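Local coordinates for 7,8-dihydro-6-hydroxymethylpterin pyrophosphokinase-dihydropteroate synthase (Plasmodium falciparum, PDB 6JWS), which probably catalyses two successive steps of folate biosynthesis, pyrophosphorylation of 6-hydroxymethyl-7,8-dihydropterin by ATP and joining of the product to 4-aminobenzoate to give dihydropteroate, at residues H595-D598 / E599-L602; Q586-K589 / L590-I594; N138-V141 / K142-I146. The protein carries 1 engineered substitution. One frame throughout, in Å; residues are numbered along the deposited sequence.

In the fold
From the N terminus, contact 3 comes first. It lies on helix 129-148 of the pyrophosphokinase part, close to the bound ATP. The chain then runs through the rest of that part into the synthase TIM barrel. Contact 2 covers most of helix 584-592 and the two residues after it, and contact 1 follows directly as the turn before strand 603-604. Each contact is local and closes no more than a helical or beta turn. The three are in series; none nests or crosses. Contacts 1 and 2 touch through Leu-602 CD2 and Ile-594 CG1, 3.3 Å apart. Contact 3 stands apart, its centre about 51 Å from that of contact 2 and about 39 Å from that of contact 1.

Contact 1: residues H595-D598 / E599-L602; sequences HVYD and EYPL
Tyr-597 and Tyr-600 close a type I beta turn. It lies in the loop that leads from helix 584-592 into strand 603-604 of the TIM barrel. Tyr-600 N donates to Tyr-597 O at 2.9 Å, with an N-H...O angle of 162°. Lys-386 NZ is a second donor to the same oxygen.

The Tyr-597 side chain carries most of the apolar contact. Its CB meets Leu-602 CD1 at 4.0 Å, and CG meets the same methyl at 3.9 Å. Farther along, CD2 stays near Leu-602 CD1, while CD1 on the other branch approaches Tyr-600 CD2 obliquely at 4.0 Å. The ring thus has a neighbour at each of two places, CG with CD2 and CD1. The Leu-602 and Tyr-597 side chains run roughly perpendicular to each other. Leu-602 has CG anti to its backbone N (chi1 178°), which carries its methyls over to Tyr-597. Beyond the turn, the Tyr-597 side chain rests on Ile-551, Lys-552 and Leu-555 of helix 547-564.

Glu-599 OE1 makes a salt bridge to Arg-374. Tyr-600 stacks on Phe-574, its OH is hydrogen-bonded to Glu-556 OE2, and its side chain touches Tyr-53 of strand 46-57. The turn therefore joins the barrel to strands of the pyrophosphokinase sheet. One water bridges the backbone across the turn: it donates to Val-596 O at 2.7 Å and accepts from Glu-599 N at 3.0 Å.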
loop_
_atom_site.group_PDB
_atom_site.type_symbol
_atom_site.label_atom_id
_atom_site.label_comp_id
_atom_site.label_asym_id
_atom_site.label_seq_id
_atom_site.Cartn_x
_atom_site.Cartn_y
_atom_site.Cartn_z
ATOM N N HIS B 595 -11.288 1.335 -6.599
ATOM C CA HIS B 595 -11.976 1.765 -5.396
ATOM C C HIS B 595 -13.480 1.876 -5.639
ATOM O O HIS B 595 -14.273 1.786 -4.689
ATOM C CB HIS B 595 -11.359 3.078 -4.876
ATOM C CG HIS B 595 -11.643 4.244 -5.771
ATOM N ND1 HIS B 595 -10.786 4.605 -6.818
ATOM C CD2 HIS B 595 -12.692 5.099 -5.811
ATOM C CE1 HIS B 595 -11.298 5.636 -7.464
ATOM N NE2 HIS B 595 -12.473 5.952 -6.872
ATOM N N VAL B 596 -13.889 2.047 -6.913
ATOM C CA VAL B 596 -15.315 2.203 -7.181
ATOM C C VAL B 596 -16.088 0.924 -6.834
ATOM O O VAL B 596 -17.321 0.981 -6.802
ATOM C CB VAL B 596 -15.617 2.669 -8.616
ATOM C CG1 VAL B 596 -14.991 4.018 -8.977
ATOM C CG2 VAL B 596 -15.373 1.574 -9.669
ATOM N N TYR B 597 -15.378 -0.189 -6.536
ATOM C CA TYR B 597 -15.978 -1.476 -6.157
ATOM C C TYR B 597 -15.900 -1.748 -4.649
ATOM O O TYR B 597 -16.086 -2.890 -4.228
ATOM C CB TYR B 597 -15.450 -2.655 -7.002
ATOM C CG TYR B 597 -15.747 -2.487 -8.476
ATOM C CD1 TYR B 597 -17.008 -2.769 -9.000
ATOM C CD2 TYR B 597 -14.795 -1.977 -9.345
ATOM C CE1 TYR B 597 -17.312 -2.563 -10.343
ATOM C CE2 TYR B 597 -15.085 -1.758 -10.684
ATOM C CZ TYR B 597 -16.342 -2.054 -11.190
ATOM O OH TYR B 597 -16.623 -1.831 -12.509
ATOM N N ASP B 598 -15.670 -0.702 -3.842
ATOM C CA ASP B 598 -15.407 -0.845 -2.416
ATOM C C ASP B 598 -16.626 -1.413 -1.685
ATOM O O ASP B 598 -16.476 -1.966 -0.607
ATOM C CB ASP B 598 -14.994 0.487 -1.757
ATOM C CG ASP B 598 -13.528 0.851 -1.950
ATOM O OD1 ASP B 598 -12.757 0.010 -2.484
ATOM O OD2 ASP B 598 -13.160 1.986 -1.580
ATOM N N GLU B 599 -17.818 -1.281 -2.274
ATOM C CA GLU B 599 -19.038 -1.801 -1.682
ATOM C C GLU B 599 -19.387 -3.193 -2.195
ATOM O O GLU B 599 -20.391 -3.754 -1.753
ATOM C CB GLU B 599 -20.233 -0.946 -2.115
ATOM C CG GLU B 599 -20.070 0.525 -1.805
ATOM C CD GLU B 599 -20.161 0.811 -0.320
ATOM O OE1 GLU B 599 -21.265 0.648 0.248
ATOM O OE2 GLU B 599 -19.117 1.178 0.263
ATOM N N TYR B 600 -18.611 -3.730 -3.148
ATOM C CA TYR B 600 -19.045 -4.921 -3.864
ATOM C C TYR B 600 -18.031 -6.046 -3.725
ATOM O O TYR B 600 -16.836 -5.787 -3.664
ATOM C CB TYR B 600 -19.184 -4.617 -5.358
ATOM C CG TYR B 600 -20.289 -3.654 -5.712
ATOM C CD1 TYR B 600 -21.617 -3.993 -5.546
ATOM C CD2 TYR B 600 -20.014 -2.439 -6.313
ATOM C CE1 TYR B 600 -22.627 -3.118 -5.915
ATOM C CE2 TYR B 600 -21.010 -1.556 -6.687
ATOM C CZ TYR B 600 -22.324 -1.886 -6.466
ATOM O OH TYR B 600 -23.322 -1.022 -6.825
ATOM N N PRO B 601 -18.460 -7.327 -3.774
ATOM C CA PRO B 601 -17.510 -8.435 -3.825
ATOM C C PRO B 601 -16.846 -8.354 -5.196
ATOM O O PRO B 601 -17.529 -8.259 -6.214
ATOM C CB PRO B 601 -18.386 -9.692 -3.699
ATOM C CG PRO B 601 -19.758 -9.187 -3.236
ATOM C CD PRO B 601 -19.865 -7.780 -3.800
ATOM N N LEU B 602 -15.514 -8.298 -5.196
ATOM C CA LEU B 602 -14.762 -8.037 -6.405
ATOM C C LEU B 602 -13.824 -9.218 -6.681
ATOM O O LEU B 602 -13.044 -9.632 -5.817
ATOM C CB LEU B 602 -13.985 -6.730 -6.223
ATOM C CG LEU B 602 -13.091 -6.325 -7.403
ATOM C CD1 LEU B 602 -13.910 -5.961 -8.650
ATOM C CD2 LEU B 602 -12.181 -5.160 -7.015
HETATM O O HOH W 1 -18.719 0.547 -4.522
#

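Contact 2: residues Q586-K589 / L590-I594; sequences QSIK and LLQNI. With ACT (acetate ion), chain N.
Lys-589 and Asn-593 meet where helix 584-592 of the TIM barrel ends. Asn-593 is the first residue to leave helical backbone angles. Its side chain takes over much of the bonding to Lys-589 O: ND2 donates to this oxygen at 3.0 Å with an N-H...O angle of 161°. The oxygen lies close to the plane of the Asn-593 amide. The backbone N of Asn-593 bonds weakly to the same oxygen and weakly to Leu-590 O.

Earlier turns are bonded in the normal i to i+4 way. Leu-590 N reaches Gln-586 O, Leu-591 N reaches Ser-587 O, and Gln-592 N reaches Ile-588 O at 2.8 Å. Near the end of the helix, Leu-591 O accepts from Ile-594 N and also bonds to Tyr-676 OH.

The polar side chains find partners on several sides. Gln-586 NE2 donates to an acetate ion, probably from the crystallisation liquor, its O 3.1 Å away, and also to Thr-542 O; its OE1 accepts from Lys-583 N. Ser-587 OG bonds with Gly-579 N, and this side chain is about 6 Å from bound pteroic acid. Gln-592 NE2 donates to Ile-703 O and Gln-705 O of the second subunit, so the helix also takes part in the dimer interface. The Gln-592 amide passes the CG2 methyl of Ile-588, with NE2 3.8 Å from it.

With chi1 at -174° the Lys-589 chain starts out away from its own N, and CG comes to 3.6 Å from Asn-593 ND2. A water joins the side chains here: it donates to Gln-592 OE1 at 3.1 Å, accepts from Asn-593 ND2 at 2.8 Å, and takes a weak bond from Lys-589 NZ.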
loop_
_atom_site.group_PDB
_atom_site.type_symbol
_atom_site.label_atom_id
_atom_site.label_comp_id
_atom_site.label_asym_id
_atom_site.label_seq_id
_atom_site.Cartn_x
_atom_site.Cartn_y
_atom_site.Cartn_z
ATOM N N GLN B 586 -6.122 0.976 -20.606
ATOM C CA GLN B 586 -7.472 0.925 -20.058
ATOM C C GLN B 586 -7.531 -0.111 -18.950
ATOM O O GLN B 586 -8.170 0.120 -17.932
ATOM C CB GLN B 586 -8.535 0.666 -21.136
ATOM C CG GLN B 586 -8.677 1.821 -22.117
ATOM C CD GLN B 586 -9.582 1.512 -23.287
ATOM O OE1 GLN B 586 -9.471 0.447 -23.906
ATOM N NE2 GLN B 586 -10.461 2.456 -23.632
ATOM N N SER B 587 -6.864 -1.249 -19.168
ATOM C CA SER B 587 -6.723 -2.258 -18.131
ATOM C C SER B 587 -6.097 -1.622 -16.888
ATOM O O SER B 587 -6.622 -1.772 -15.787
ATOM C CB SER B 587 -5.911 -3.449 -18.622
ATOM O OG SER B 587 -6.678 -4.240 -19.511
ATOM N N ILE B 588 -5.040 -0.825 -17.082
ATOM C CA ILE B 588 -4.375 -0.154 -15.970
ATOM C C ILE B 588 -5.335 0.823 -15.300
ATOM O O ILE B 588 -5.413 0.906 -14.070
ATOM C CB ILE B 588 -3.060 0.521 -16.424
ATOM C CG1 ILE B 588 -1.977 -0.530 -16.668
ATOM C CG2 ILE B 588 -2.596 1.525 -15.388
ATOM C CD1 ILE B 588 -1.023 -0.204 -17.828
ATOM N N LYS B 589 -6.087 1.551 -16.132
ATOM C CA LYS B 589 -6.973 2.564 -15.596
ATOM C C LYS B 589 -8.056 1.925 -14.737
ATOM O O LYS B 589 -8.402 2.471 -13.696
ATOM C CB LYS B 589 -7.618 3.416 -16.690
ATOM C CG LYS B 589 -8.451 4.583 -16.145
ATOM C CD LYS B 589 -8.391 5.778 -17.055
ATOM C CE LYS B 589 -9.538 6.744 -16.837
ATOM N NZ LYS B 589 -9.408 7.448 -15.538
ATOM N N LEU B 590 -8.576 0.770 -15.172
ATOM C CA LEU B 590 -9.564 0.079 -14.366
ATOM C C LEU B 590 -8.979 -0.274 -12.994
ATOM O O LEU B 590 -9.678 -0.142 -11.999
ATOM C CB LEU B 590 -10.059 -1.171 -15.113
ATOM C CG LEU B 590 -10.989 -0.881 -16.295
ATOM C CD1 LEU B 590 -11.147 -2.105 -17.168
ATOM C CD2 LEU B 590 -12.352 -0.366 -15.829
ATOM N N LEU B 591 -7.723 -0.752 -12.960
ATOM C CA LEU B 591 -7.009 -1.054 -11.714
ATOM C C LEU B 591 -6.821 0.214 -10.878
ATOM O O LEU B 591 -7.061 0.191 -9.675
ATOM C CB LEU B 591 -5.655 -1.717 -12.012
ATOM C CG LEU B 591 -5.721 -3.164 -12.506
ATOM C CD1 LEU B 591 -4.340 -3.619 -12.957
ATOM C CD2 LEU B 591 -6.210 -4.082 -11.400
ATOM N N GLN B 592 -6.448 1.327 -11.528
ATOM C CA GLN B 592 -6.223 2.562 -10.781
ATOM C C GLN B 592 -7.509 2.995 -10.079
ATOM O O GLN B 592 -7.447 3.622 -9.021
ATOM C CB GLN B 592 -5.743 3.703 -11.679
ATOM C CG GLN B 592 -4.358 3.452 -12.245
ATOM C CD GLN B 592 -3.951 4.520 -13.235
ATOM O OE1 GLN B 592 -4.793 5.146 -13.860
ATOM N NE2 GLN B 592 -2.653 4.736 -13.390
ATOM N N ASN B 593 -8.660 2.598 -10.648
ATOM C CA ASN B 593 -9.956 3.079 -10.203
ATOM C C ASN B 593 -10.780 1.966 -9.569
ATOM O O ASN B 593 -12.015 2.015 -9.579
ATOM C CB ASN B 593 -10.678 3.774 -11.355
ATOM C CG ASN B 593 -10.045 5.118 -11.642
ATOM O OD1 ASN B 593 -10.303 6.088 -10.934
ATOM N ND2 ASN B 593 -9.172 5.173 -12.625
ATOM N N ILE B 594 -10.090 0.974 -9.004
ATOM C CA ILE B 594 -10.738 -0.196 -8.440
ATOM C C ILE B 594 -11.561 0.171 -7.200
ATOM O O ILE B 594 -12.455 -0.573 -6.799
ATOM C CB ILE B 594 -9.692 -1.309 -8.200
ATOM C CG1 ILE B 594 -10.284 -2.715 -8.296
ATOM C CG2 ILE B 594 -8.935 -1.092 -6.893
ATOM C CD1 ILE B 594 -10.871 -3.062 -9.659
HETATM C C ACT N . -10.010 5.477 -22.162
HETATM O O ACT N . -11.203 5.183 -22.322
HETATM O OXT ACT N . -9.523 5.808 -21.063
HETATM C CH3 ACT N . -9.070 5.438 -23.397
HETATM O O HOH W 2 -7.156 7.107 -13.187
#

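Contact 3: residues N138-V141 / K142-I146; sequences NIIV and KNDEI
Ile-139 and Asn-143 run alongside each other, one helical turn apart, in the same direction. The CG2 methyl of Ile-139 is 3.4 Å from Asn-143 ND2. Asn-143 also curls back over the backbone, with its CG 3.4 Å from Ile-139 O. The ND2 group is near that oxygen too, but the angle is too poor for a bond. ND2 is hydrogen-bonded to Tyr-322 OH. The Ile-140 side chain is next to that of Asp-144, whose OD2 lies 4.2 Å from Ile-140 CG2.

The scaffold is helix 129-148 of the pyrophosphokinase part. Lys-142 N, Asn-143 N, Asp-144 N and Glu-145 N donate to the carbonyls four residues earlier. The last of these, Glu-145 N to Val-141 O, is 3.0 Å long and nearly straight at 168°. Val-141 turns its CG2 in between its backbone N and carbonyl carbon, 3.2 Å from Lys-142 N.

Farther out, Tyr-322 is an ATP-binding residue seen in a structure of this protein, though that ATP is not bound to this chain here. Ile-139 packs on Val-321 and on Phe-315, a residue of the ATP pocket. Ile-140 rests on Val-321 and His-325.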
loop_
_atom_site.group_PDB
_atom_site.type_symbol
_atom_site.label_atom_id
_atom_site.label_comp_id
_atom_site.label_asym_id
_atom_site.label_seq_id
_atom_site.Cartn_x
_atom_site.Cartn_y
_atom_site.Cartn_z
ATOM N N ASN B 138 -44.286 3.871 22.001
ATOM C CA ASN B 138 -44.668 3.181 23.217
ATOM C C ASN B 138 -43.937 1.848 23.303
ATOM O O ASN B 138 -43.351 1.529 24.338
ATOM C CB ASN B 138 -46.186 3.010 23.333
ATOM C CG ASN B 138 -46.578 2.055 24.444
ATOM O OD1 ASN B 138 -47.228 1.044 24.194
ATOM N ND2 ASN B 138 -46.168 2.347 25.666
ATOM N N ILE B 139 -43.972 1.079 22.207
ATOM C CA ILE B 139 -43.329 -0.225 22.188
ATOM C C ILE B 139 -41.840 -0.059 22.482
ATOM O O ILE B 139 -41.256 -0.872 23.199
ATOM C CB ILE B 139 -43.575 -0.966 20.858
ATOM C CG1 ILE B 139 -45.061 -1.273 20.631
ATOM C CG2 ILE B 139 -42.699 -2.215 20.764
ATOM C CD1 ILE B 139 -45.692 -2.194 21.668
ATOM N N ILE B 140 -41.240 1.004 21.928
ATOM C CA ILE B 140 -39.804 1.213 22.021
ATOM C C ILE B 140 -39.434 1.524 23.467
ATOM O O ILE B 140 -38.490 0.927 23.990
ATOM C CB ILE B 140 -39.297 2.286 21.026
ATOM C CG1 ILE B 140 -39.541 1.858 19.570
ATOM C CG2 ILE B 140 -37.827 2.617 21.282
ATOM C CD1 ILE B 140 -39.311 2.950 18.536
ATOM N N VAL B 141 -40.193 2.432 24.110
ATOM C CA VAL B 141 -39.867 2.838 25.474
ATOM C C VAL B 141 -40.093 1.657 26.419
ATOM O O VAL B 141 -39.306 1.435 27.339
ATOM C CB VAL B 141 -40.554 4.143 25.947
ATOM C CG1 VAL B 141 -40.629 5.218 24.874
ATOM C CG2 VAL B 141 -41.915 3.917 26.577
ATOM N N LYS B 142 -41.146 0.875 26.140
ATOM C CA LYS B 142 -41.502 -0.298 26.920
ATOM C C LYS B 142 -40.409 -1.366 26.817
ATOM O O LYS B 142 -40.094 -2.026 27.805
ATOM C CB LYS B 142 -42.872 -0.820 26.472
ATOM C CG LYS B 142 -43.381 -2.056 27.200
ATOM C CD LYS B 142 -44.405 -2.851 26.413
ATOM C CE LYS B 142 -44.597 -4.253 26.959
ATOM N NZ LYS B 142 -45.511 -5.054 26.111
ATOM N N ASN B 143 -39.831 -1.554 25.621
ATOM C CA ASN B 143 -38.803 -2.577 25.459
ATOM C C ASN B 143 -37.499 -2.090 26.094
ATOM O O ASN B 143 -36.735 -2.898 26.625
ATOM C CB ASN B 143 -38.649 -3.059 24.012
ATOM C CG ASN B 143 -39.796 -3.926 23.527
ATOM O OD1 ASN B 143 -40.400 -4.671 24.297
ATOM N ND2 ASN B 143 -40.101 -3.852 22.241
ATOM N N ASP B 144 -37.274 -0.765 26.035
ATOM C CA ASP B 144 -36.148 -0.091 26.670
ATOM C C ASP B 144 -36.134 -0.392 28.165
ATOM O O ASP B 144 -35.124 -0.856 28.690
ATOM C CB ASP B 144 -36.218 1.429 26.486
ATOM C CG ASP B 144 -35.473 1.965 25.274
ATOM O OD1 ASP B 144 -34.659 1.215 24.701
ATOM O OD2 ASP B 144 -35.710 3.140 24.915
ATOM N N GLU B 145 -37.263 -0.102 28.828
ATOM C CA GLU B 145 -37.455 -0.336 30.252
ATOM C C GLU B 145 -37.121 -1.789 30.600
ATOM O O GLU B 145 -36.241 -2.032 31.426
ATOM C CB GLU B 145 -38.859 0.106 30.685
ATOM C CG GLU B 145 -39.387 -0.589 31.934
ATOM C CD GLU B 145 -38.886 -0.067 33.272
ATOM O OE1 GLU B 145 -39.433 0.952 33.747
ATOM O OE2 GLU B 145 -37.959 -0.684 33.842
ATOM N N ILE B 146 -37.803 -2.743 29.947
ATOM C CA ILE B 146 -37.663 -4.160 30.261
ATOM C C ILE B 146 -36.188 -4.565 30.248
ATOM O O ILE B 146 -35.774 -5.411 31.040
ATOM C CB ILE B 146 -38.518 -5.036 29.319
ATOM C CG1 ILE B 146 -40.011 -4.925 29.642
ATOM C CG2 ILE B 146 -38.052 -6.487 29.333
ATOM C CD1 ILE B 146 -40.922 -5.473 28.565
#